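Local coordinates for protein Exo-beta-1,4-mannosidase (Rhizomucor miehei, PDB 4LYP) that probably removes terminal beta-mannose residues from mannosides as a family 5 exo-acting glycoside hydrolase and can probably also transglycosylate, at residues N95-A100 and V146-N151; M231-A236 and P259-S264; A344-E349 and S358-H363. All coordinates share one frame; numbering follows the deposited sequence. Where two conformers were deposited one is given.

Contact 1 of 3, residues N95-A100 and V146-N151; sequences NLRVMA and VMTLGN
Strand 95-99 and strand 144-148 lie side by side as parallel neighbours in the buried barrel wall, with Arg-97 beside Val-146, Val-98 beside Met-147 and Met-99 beside Thr-148. The short axes approach to 4.9 Å and their directions differ by 19°. Four backbone bonds join them. Val-146 N donates to Leu-96 O and Val-98 N to Val-146 O, the latter almost straight at 177° over 2.9 Å; Thr-148 N then reaches Val-98 O, and Ala-100 N closes the ladder on Thr-148 O at 2.8 Å, just past the strand end. Such a staggered parallel ladder is what a TIM barrel, the family 5 fold, repeats round its wall, one face turned to the barrel axis and the other to the helices. On the inner face Arg-97 holds its chain extended, with CG anti to the backbone N (chi1 179°), which runs CG past Val-146 CG1 at 4.1 Å and brings the guanidinium up to strand 230-234. There NE and Thr-148 OG1, 3.7 Å apart, share Gln-234 OE1 as hydrogen-bond partner, while NH1 forms a salt bridge with Glu-337 and NH2 binds Asn-237. Every nitrogen of this buried cation is therefore gripped, and its rotation is fixed. Asn-95, farther down the same face, rests its amide on Val-146 CG2, with OD1 at 3.9 Å; OD1 is bonded to Asn-388 and ND2 to Thr-144. The outer face is apolar. Val-98 CG2 meets Met-147 SD at 3.8 Å, and the bends at chi2 and chi3 of Met-147 curl CE back to Ala-100 CB, 3.7 Å away. Leu-131, Leu-134 and Leu-135 of helix 125-140 close over this layer from the helix side.

Contact 2 of 3, residues M231-A236 and P259-S264; sequences MSWQIA and PKHLVS
His-261 comes first along 259-264 to touch strand 230-234, its ring meeting the indole of Trp-233 obliquely: the histidine and five-membered ring planes stand at 73°, with centroids 4.8 Å apart. ND1 lies 2.9 Å from Trp-233 NE1, and CB approaches CD1 of the same indole, while NE2 is held by Asp-227 O. At Leu-262 the chain enters the strand. Leu-262 N donates to a water 3.2 Å away, which also sits 2.7 Å from Met-231 O, so that a solvent molecule spans the point where the ladder starts. Leu-262 O then accepts from Trp-233 N and receives a CA-H...O contact from Ser-232, as parallel strands commonly allow. These strands are the two ends of a beta-alpha-beta crossover through helix 244-257, a repeating unit of the TIM barrel, and their short axes differ by 41°. Val-263 turns outward with Trp-233, both against Ile-254 of that helix, and CG1 passes Trp-233 O at 3.7 Å. Ser-264 is gripped three times: N donates to Trp-233 O, O accepts from Ile-235 N, and OG, anti to the backbone N, accepts from Gln-234 NE2 at 2.9 Å. That last bond lies in the amide plane and is nearly straight at 173°; NE2 also binds Glu-336 OE1.

Contact 3 of 3, residues A344-E349 and S358-H363; sequences AWRNPE and STPTSH
Two first torsions bring the rings together: Trp-345 sets CG between its backbone N and carbonyl carbon (chi1 59°), and His-363 swings CG anti to its carbonyl carbon (chi1 -79°). The result is an offset stack between a 3-10 turn and the first turn of helix 362-380, in the loop that follows barrel strand 333-338. The five-membered indole ring and the imidazole have centroids 3.8 Å apart and planes 21° from parallel, with Trp-345 NE1 over the centre of the histidine ring. The short NE1 to NE2 approach of these two residues is part of this face contact, its angle being poor for a hydrogen bond; NE1 instead makes a weak hydrogen bond to Asp-343 OD1. On the opposite indole face lies the Arg-346 chain, whose guanidinium has Trp-345 CH2 3.5 Å above its centre, so the indole is sandwiched. Asp-343 binds the pieces together: it forms a salt bridge with Arg-346 NE, and its OD1 accepts from His-363 N. His-363 ND1 is bonded to Tyr-300 OH, which helps fix the imidazole's rotation. The Arg-346 chain also crosses Pro-360 obliquely, with NE 3.8 Å from Pro-360 CG.

Overall arrangement
Contacts 1 and 2 belong to one barrel wall and touch, with centres about 10 Å apart: strands 144-148 and 230-234 are adjacent, and Met-147 N lies 2.9 Å from Ser-232 O between them. All touching residues of both are buried, and both rest on parallel backbone ladders, but contact 1 carries an arginine-centred polar network inward, whereas contact 2 combines a serine-amide bond with an aromatic pair on the outer face. Contact 3 is different in kind, a surface loop meeting the start of helix 362-380, where ring stacking replaces strand pairing. Its centre lies about 38 Å from that of contact 2, on the other side of the chain's centre, and about 31 Å from that of contact 1.

Contact 1 of 3, residues N95-A100 and V146-N151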
loop_
_atom_site.group_PDB
_atom_site.type_symbol
_atom_site.label_atom_id
_atom_site.label_comp_id
_atom_site.label_asym_id
_atom_site.label_seq_id
_atom_site.Cartn_x
_atom_site.Cartn_y
_atom_site.Cartn_z
ATOM N N ASN A 95 -5.321 10.425 2.768
ATOM C CA ASN A 95 -5.011 9.113 3.281
ATOM C C ASN A 95 -3.814 8.556 2.540
ATOM O O ASN A 95 -3.783 8.570 1.303
ATOM C CB ASN A 95 -6.238 8.154 3.071
ATOM C CG ASN A 95 -6.018 6.761 3.627
ATOM O OD1 ASN A 95 -5.704 5.828 2.866
ATOM N ND2 ASN A 95 -6.163 6.601 4.931
ATOM N N LEU A 96 -2.773 8.157 3.321
ATOM C CA LEU A 96 -1.601 7.497 2.714
ATOM C C LEU A 96 -1.510 6.069 3.252
ATOM O O LEU A 96 -1.568 5.826 4.455
ATOM C CB LEU A 96 -0.280 8.201 3.050
ATOM C CG LEU A 96 -0.240 9.688 2.635
ATOM C CD1 LEU A 96 1.127 10.246 3.006
ATOM C CD2 LEU A 96 -0.486 9.879 1.118
ATOM N N ARG A 97 -1.378 5.134 2.308
ATOM C CA ARG A 97 -1.000 3.744 2.641
ATOM C C ARG A 97 0.515 3.709 2.665
ATOM O O ARG A 97 1.156 4.043 1.667
ATOM C CB ARG A 97 -1.640 2.784 1.644
ATOM C CG ARG A 97 -1.271 1.343 1.928
ATOM C CD ARG A 97 -2.218 0.417 1.191
ATOM N NE ARG A 97 -1.802 -0.999 1.307
ATOM C CZ ARG A 97 -1.156 -1.710 0.392
ATOM N NH1 ARG A 97 -0.647 -1.133 -0.688
ATOM N NH2 ARG A 97 -0.944 -3.005 0.618
ATOM N N VAL A 98 1.073 3.359 3.811
ATOM C CA VAL A 98 2.489 3.474 4.067
ATOM C C VAL A 98 3.019 2.104 4.533
ATOM O O VAL A 98 2.277 1.262 4.981
ATOM C CB VAL A 98 2.833 4.612 5.051
ATOM C CG1 VAL A 98 2.264 5.919 4.522
ATOM C CG2 VAL A 98 2.363 4.297 6.440
ATOM N N MET A 99 4.320 1.973 4.445
ATOM C CA MET A 99 4.958 0.738 4.881
ATOM C C MET A 99 5.634 0.953 6.240
ATOM O O MET A 99 6.474 1.749 6.413
ATOM C CB MET A 99 5.957 0.280 3.810
ATOM C CG MET A 99 6.606 -1.089 4.061
ATOM S SD MET A 99 5.503 -2.512 4.469
ATOM C CE MET A 99 6.351 -3.458 3.247
ATOM N N ALA A 100 5.184 0.166 7.208
ATOM C CA ALA A 100 5.636 0.223 8.591
ATOM C C ALA A 100 6.433 -1.053 8.937
ATOM O O ALA A 100 6.334 -1.586 10.066
ATOM C CB ALA A 100 4.511 0.434 9.537
ATOM N N VAL A 146 -2.728 4.187 6.591
ATOM C CA VAL A 146 -2.906 2.727 6.620
ATOM C C VAL A 146 -1.494 2.146 6.821
ATOM O O VAL A 146 -0.606 2.376 5.966
ATOM C CB VAL A 146 -3.564 2.182 5.325
ATOM C CG1 VAL A 146 -3.565 0.685 5.308
ATOM C CG2 VAL A 146 -4.976 2.761 5.202
ATOM N N MET A 147 -1.287 1.497 7.969
ATOM C CA MET A 147 0.066 1.080 8.398
ATOM C C MET A 147 0.290 -0.391 8.013
ATOM O O MET A 147 -0.176 -1.281 8.723
ATOM C CB MET A 147 0.193 1.226 9.876
ATOM C CG MET A 147 0.137 2.693 10.386
ATOM S SD MET A 147 1.647 3.599 10.057
ATOM C CE MET A 147 2.610 3.025 11.465
ATOM N N THR A 148 0.947 -0.626 6.893
ATOM C CA THR A 148 1.188 -2.000 6.402
ATOM C C THR A 148 2.321 -2.615 7.231
ATOM O O THR A 148 3.437 -2.076 7.266
ATOM C CB THR A 148 1.489 -2.018 4.934
ATOM O OG1 THR A 148 0.429 -1.297 4.233
ATOM C CG2 THR A 148 1.578 -3.414 4.369
ATOM N N LEU A 149 2.023 -3.706 7.952
ATOM C CA LEU A 149 2.975 -4.256 8.939
ATOM C C LEU A 149 3.915 -5.301 8.384
ATOM O O LEU A 149 4.838 -5.746 9.114
ATOM C CB LEU A 149 2.185 -4.801 10.118
ATOM C CG LEU A 149 1.520 -3.749 10.986
ATOM C CD1 LEU A 149 0.372 -4.388 11.779
ATOM C CD2 LEU A 149 2.569 -3.158 11.914
ATOM N N GLY A 150 3.706 -5.733 7.147
ATOM C CA GLY A 150 4.557 -6.761 6.534
ATOM C C GLY A 150 4.283 -6.831 5.078
ATOM O O GLY A 150 3.506 -6.003 4.558
ATOM N N ASN A 151 4.871 -7.820 4.431
ATOM C CA ASN A 151 4.814 -7.851 2.956
ATOM C C ASN A 151 5.008 -9.259 2.509
ATOM O O ASN A 151 5.990 -9.897 2.931
ATOM C CB ASN A 151 5.913 -6.953 2.388
ATOM C CG ASN A 151 5.816 -6.683 0.900
ATOM O OD1 ASN A 151 4.884 -7.115 0.198
ATOM N ND2 ASN A 151 6.759 -5.894 0.436
#

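Contact 2 of 3, residues M231-A236 and P259-S264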
loop_
_atom_site.group_PDB
_atom_site.type_symbol
_atom_site.label_atom_id
_atom_site.label_comp_id
_atom_site.label_asym_id
_atom_site.label_seq_id
_atom_site.Cartn_x
_atom_site.Cartn_y
_atom_site.Cartn_z
ATOM N N MET A 231 -5.254 5.348 10.628
ATOM C CA MET A 231 -6.570 4.822 10.295
ATOM C C MET A 231 -6.651 3.342 10.596
ATOM O O MET A 231 -7.674 2.841 11.119
ATOM C CB MET A 231 -6.858 5.098 8.800
ATOM C CG MET A 231 -8.050 4.274 8.317
ATOM S SD MET A 231 -8.506 4.766 6.643
ATOM C CE MET A 231 -9.456 3.336 6.098
ATOM N N SER A 232 -5.669 2.593 10.140
ATOM C CA SER A 232 -5.744 1.140 10.276
ATOM C C SER A 232 -4.367 0.511 10.388
ATOM O O SER A 232 -3.364 1.074 9.882
ATOM C CB SER A 232 -6.542 0.504 9.116
ATOM O OG SER A 232 -5.811 0.709 7.939
ATOM N N TRP A 233 -4.332 -0.651 11.012
ATOM C CA TRP A 233 -3.176 -1.573 10.961
ATOM C C TRP A 233 -3.506 -2.608 9.923
ATOM O O TRP A 233 -4.577 -3.211 9.949
ATOM C CB TRP A 233 -3.003 -2.284 12.287
ATOM C CG TRP A 233 -2.682 -1.311 13.380
ATOM C CD1 TRP A 233 -3.525 -0.831 14.387
ATOM C CD2 TRP A 233 -1.430 -0.619 13.576
ATOM N NE1 TRP A 233 -2.872 0.118 15.141
ATOM C CE2 TRP A 233 -1.598 0.270 14.687
ATOM C CE3 TRP A 233 -0.183 -0.681 12.927
ATOM C CZ2 TRP A 233 -0.581 1.087 15.125
ATOM C CZ3 TRP A 233 0.827 0.144 13.358
ATOM C CH2 TRP A 233 0.634 1.009 14.465
ATOM N N GLN A 234 -2.589 -2.826 8.983
ATOM C CA GLN A 234 -2.818 -3.788 7.886
ATOM C C GLN A 234 -1.866 -4.950 8.038
ATOM O O GLN A 234 -0.644 -4.733 8.162
ATOM C CB GLN A 234 -2.682 -3.082 6.552
ATOM C CG GLN A 234 -2.849 -4.033 5.373
ATOM C CD GLN A 234 -3.001 -3.188 4.141
ATOM O OE1 GLN A 234 -1.981 -2.796 3.520
ATOM N NE2 GLN A 234 -4.248 -2.847 3.769
ATOM N N ILE A 235 -2.429 -6.167 8.079
ATOM C CA ILE A 235 -1.602 -7.361 8.373
ATOM C C ILE A 235 -0.313 -7.345 7.518
ATOM O O ILE A 235 0.820 -7.423 8.021
ATOM C CB ILE A 235 -2.405 -8.622 8.145
ATOM C CG1 ILE A 235 -3.569 -8.778 9.138
ATOM C CG2 ILE A 235 -1.450 -9.848 8.284
ATOM C CD1 ILE A 235 -4.527 -9.921 8.804
ATOM N N ALA A 236 -0.505 -7.338 6.187
ATOM C CA ALA A 236 0.640 -7.434 5.304
ATOM C C ALA A 236 0.149 -7.087 3.922
ATOM O O ALA A 236 -1.003 -7.242 3.557
ATOM C CB ALA A 236 1.264 -8.858 5.265
ATOM N N PRO A 259 -6.715 -1.605 20.392
ATOM C CA PRO A 259 -8.157 -1.787 20.291
ATOM C C PRO A 259 -8.920 -0.592 19.734
ATOM O O PRO A 259 -10.064 -0.775 19.316
ATOM C CB PRO A 259 -8.611 -2.070 21.728
ATOM C CG PRO A 259 -7.410 -2.103 22.514
ATOM C CD PRO A 259 -6.179 -1.860 21.744
ATOM N N LYS A 260 -8.293 0.590 19.650
ATOM C CA LYS A 260 -8.988 1.735 19.097
ATOM C C LYS A 260 -8.964 1.796 17.566
ATOM O O LYS A 260 -9.662 2.627 17.001
ATOM C CB LYS A 260 -8.367 3.032 19.622
ATOM C CG LYS A 260 -8.522 3.166 21.156
ATOM C CD LYS A 260 -7.815 4.385 21.693
ATOM C CE LYS A 260 -8.080 4.558 23.208
ATOM N NZ LYS A 260 -9.535 4.496 23.482
ATOM N N HIS A 261 -8.143 0.948 16.914
ATOM C CA HIS A 261 -7.899 1.069 15.461
ATOM C C HIS A 261 -8.577 -0.005 14.650
ATOM O O HIS A 261 -8.715 -1.162 15.079
ATOM C CB HIS A 261 -6.384 0.992 15.254
ATOM C CG HIS A 261 -5.668 2.271 15.548
ATOM N ND1 HIS A 261 -4.446 2.293 16.183
ATOM C CD2 HIS A 261 -5.966 3.562 15.184
ATOM C CE1 HIS A 261 -4.029 3.548 16.232
ATOM N NE2 HIS A 261 -4.933 4.355 15.606
ATOM N N LEU A 262 -8.887 0.363 13.440
ATOM C CA LEU A 262 -9.309 -0.584 12.403
ATOM C C LEU A 262 -8.172 -1.531 11.994
ATOM O O LEU A 262 -6.989 -1.169 12.102
ATOM C CB LEU A 262 -9.810 0.181 11.189
ATOM C CG LEU A 262 -10.970 1.128 11.444
ATOM C CD1 LEU A 262 -11.345 1.873 10.140
ATOM C CD2 LEU A 262 -12.186 0.381 12.035
ATOM N N VAL A 263 -8.568 -2.690 11.480
ATOM C CA VAL A 263 -7.646 -3.703 10.988
ATOM C C VAL A 263 -8.036 -4.087 9.595
ATOM O O VAL A 263 -9.231 -4.346 9.286
ATOM C CB VAL A 263 -7.598 -4.924 11.938
ATOM C CG1 VAL A 263 -6.615 -5.982 11.425
ATOM C CG2 VAL A 263 -7.228 -4.483 13.339
ATOM N N SER A 264 -7.027 -4.211 8.739
ATOM C CA SER A 264 -7.169 -4.622 7.360
ATOM C C SER A 264 -6.274 -5.799 6.988
ATOM O O SER A 264 -5.249 -6.013 7.627
ATOM C CB SER A 264 -6.697 -3.357 6.487
ATOM O OG SER A 264 -6.627 -3.668 5.131
HETATM O O HOH W 1 -8.927 3.555 13.449
#

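Contact 3 of 3, residues A344-E349 and S358-H363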
loop_
_atom_site.group_PDB
_atom_site.type_symbol
_atom_site.label_atom_id
_atom_site.label_comp_id
_atom_site.label_asym_id
_atom_site.label_seq_id
_atom_site.Cartn_x
_atom_site.Cartn_y
_atom_site.Cartn_z
ATOM N N ALA A 344 4.257 3.411 -23.438
ATOM C CA ALA A 344 5.270 2.595 -24.095
ATOM C C ALA A 344 4.950 2.391 -25.561
ATOM O O ALA A 344 5.867 2.307 -26.414
ATOM C CB ALA A 344 5.404 1.238 -23.404
ATOM N N TRP A 345 3.658 2.317 -25.899
ATOM C CA TRP A 345 3.182 2.088 -27.242
ATOM C C TRP A 345 3.592 3.151 -28.234
ATOM O O TRP A 345 3.512 2.913 -29.444
ATOM C CB TRP A 345 1.639 1.893 -27.217
ATOM C CG TRP A 345 0.938 3.123 -26.641
ATOM C CD1 TRP A 345 0.583 3.335 -25.327
ATOM C CD2 TRP A 345 0.558 4.315 -27.355
ATOM N NE1 TRP A 345 0.007 4.558 -25.164
ATOM C CE2 TRP A 345 -0.018 5.208 -26.383
ATOM C CE3 TRP A 345 0.624 4.733 -28.724
ATOM C CZ2 TRP A 345 -0.521 6.499 -26.687
ATOM C CZ3 TRP A 345 0.097 6.009 -29.038
ATOM C CH2 TRP A 345 -0.451 6.878 -28.044
ATOM N N ARG A 346 3.985 4.336 -27.790
ATOM C CA ARG A 346 4.450 5.349 -28.714
ATOM C C ARG A 346 5.819 5.009 -29.340
ATOM O O ARG A 346 6.178 5.562 -30.380
ATOM C CB ARG A 346 4.530 6.690 -27.994
ATOM C CG ARG A 346 3.221 7.258 -27.543
ATOM C CD ARG A 346 3.346 8.497 -26.719
ATOM N NE ARG A 346 2.062 9.066 -26.320
ATOM C CZ ARG A 346 1.259 9.749 -27.110
ATOM N NH1 ARG A 346 0.128 10.173 -26.627
ATOM N NH2 ARG A 346 1.640 10.033 -28.385
ATOM N N ASN A 347 6.577 4.111 -28.676
ATOM C CA ASN A 347 7.909 3.752 -29.127
ATOM C C ASN A 347 8.119 2.338 -28.598
ATOM O O ASN A 347 8.906 2.104 -27.717
ATOM C CB ASN A 347 8.942 4.755 -28.632
ATOM C CG ASN A 347 10.328 4.518 -29.167
ATOM O OD1 ASN A 347 10.565 3.660 -30.021
ATOM N ND2 ASN A 347 11.265 5.246 -28.600
ATOM N N PRO A 348 7.398 1.343 -29.135
ATOM C CA PRO A 348 7.319 0.037 -28.491
ATOM C C PRO A 348 8.621 -0.770 -28.540
ATOM O O PRO A 348 8.728 -1.642 -27.662
ATOM C CB PRO A 348 6.188 -0.686 -29.225
ATOM C CG PRO A 348 6.100 0.011 -30.575
ATOM C CD PRO A 348 6.494 1.441 -30.300
ATOM N N GLU A 349 9.510 -0.475 -29.507
ATOM C CA GLU A 349 10.771 -1.216 -29.679
ATOM C C GLU A 349 11.827 -0.803 -28.645
ATOM O O GLU A 349 12.820 -1.533 -28.463
ATOM C CB GLU A 349 11.321 -1.129 -31.105
ATOM N N SER A 358 9.781 11.818 -19.262
ATOM C CA SER A 358 9.292 12.622 -20.386
ATOM C C SER A 358 8.260 11.881 -21.207
ATOM O O SER A 358 7.544 12.503 -21.996
ATOM C CB SER A 358 10.479 13.007 -21.250
ATOM O OG SER A 358 11.151 11.875 -21.711
ATOM N N THR A 359 8.126 10.562 -21.080
ATOM C CA THR A 359 7.109 9.830 -21.866
ATOM C C THR A 359 5.749 10.197 -21.361
ATOM O O THR A 359 5.500 10.210 -20.161
ATOM C CB THR A 359 7.407 8.327 -21.777
ATOM O OG1 THR A 359 8.662 8.151 -22.419
ATOM C CG2 THR A 359 6.324 7.519 -22.424
ATOM N N PRO A 360 4.791 10.494 -22.272
ATOM C CA PRO A 360 3.451 10.826 -21.815
ATOM C C PRO A 360 2.708 9.660 -21.153
ATOM O O PRO A 360 3.104 8.504 -21.277
ATOM C CB PRO A 360 2.695 11.208 -23.105
ATOM C CG PRO A 360 3.769 11.542 -24.078
ATOM C CD PRO A 360 4.919 10.648 -23.740
ATOM N N THR A 361 1.594 10.026 -20.506
ATOM C CA THR A 361 0.768 9.103 -19.765
ATOM C C THR A 361 -0.667 9.182 -20.258
ATOM O O THR A 361 -1.610 9.148 -19.477
ATOM C CB THR A 361 0.870 9.357 -18.254
ATOM O OG1 THR A 361 0.487 10.712 -17.955
ATOM C CG2 THR A 361 2.262 9.122 -17.715
ATOM N N SER A 362 -0.878 9.251 -21.589
ATOM C CA SER A 362 -2.276 9.390 -22.025
ATOM C C SER A 362 -3.142 8.173 -21.724
ATOM O O SER A 362 -4.281 8.340 -21.340
ATOM C CB SER A 362 -2.348 9.756 -23.485
ATOM O OG SER A 362 -1.850 8.722 -24.344
ATOM N N HIS A 363 -2.600 6.948 -21.853
ATOM C CA HIS A 363 -3.430 5.793 -21.496
ATOM C C HIS A 363 -3.726 5.773 -20.025
ATOM O O HIS A 363 -4.865 5.592 -19.599
ATOM C CB HIS A 363 -2.739 4.491 -21.902
ATOM C CG HIS A 363 -2.852 4.161 -23.341
ATOM N ND1 HIS A 363 -2.598 2.909 -23.855
ATOM C CD2 HIS A 363 -3.262 4.935 -24.428
ATOM C CE1 HIS A 363 -2.826 2.910 -25.153
ATOM N NE2 HIS A 363 -3.177 4.124 -25.531
#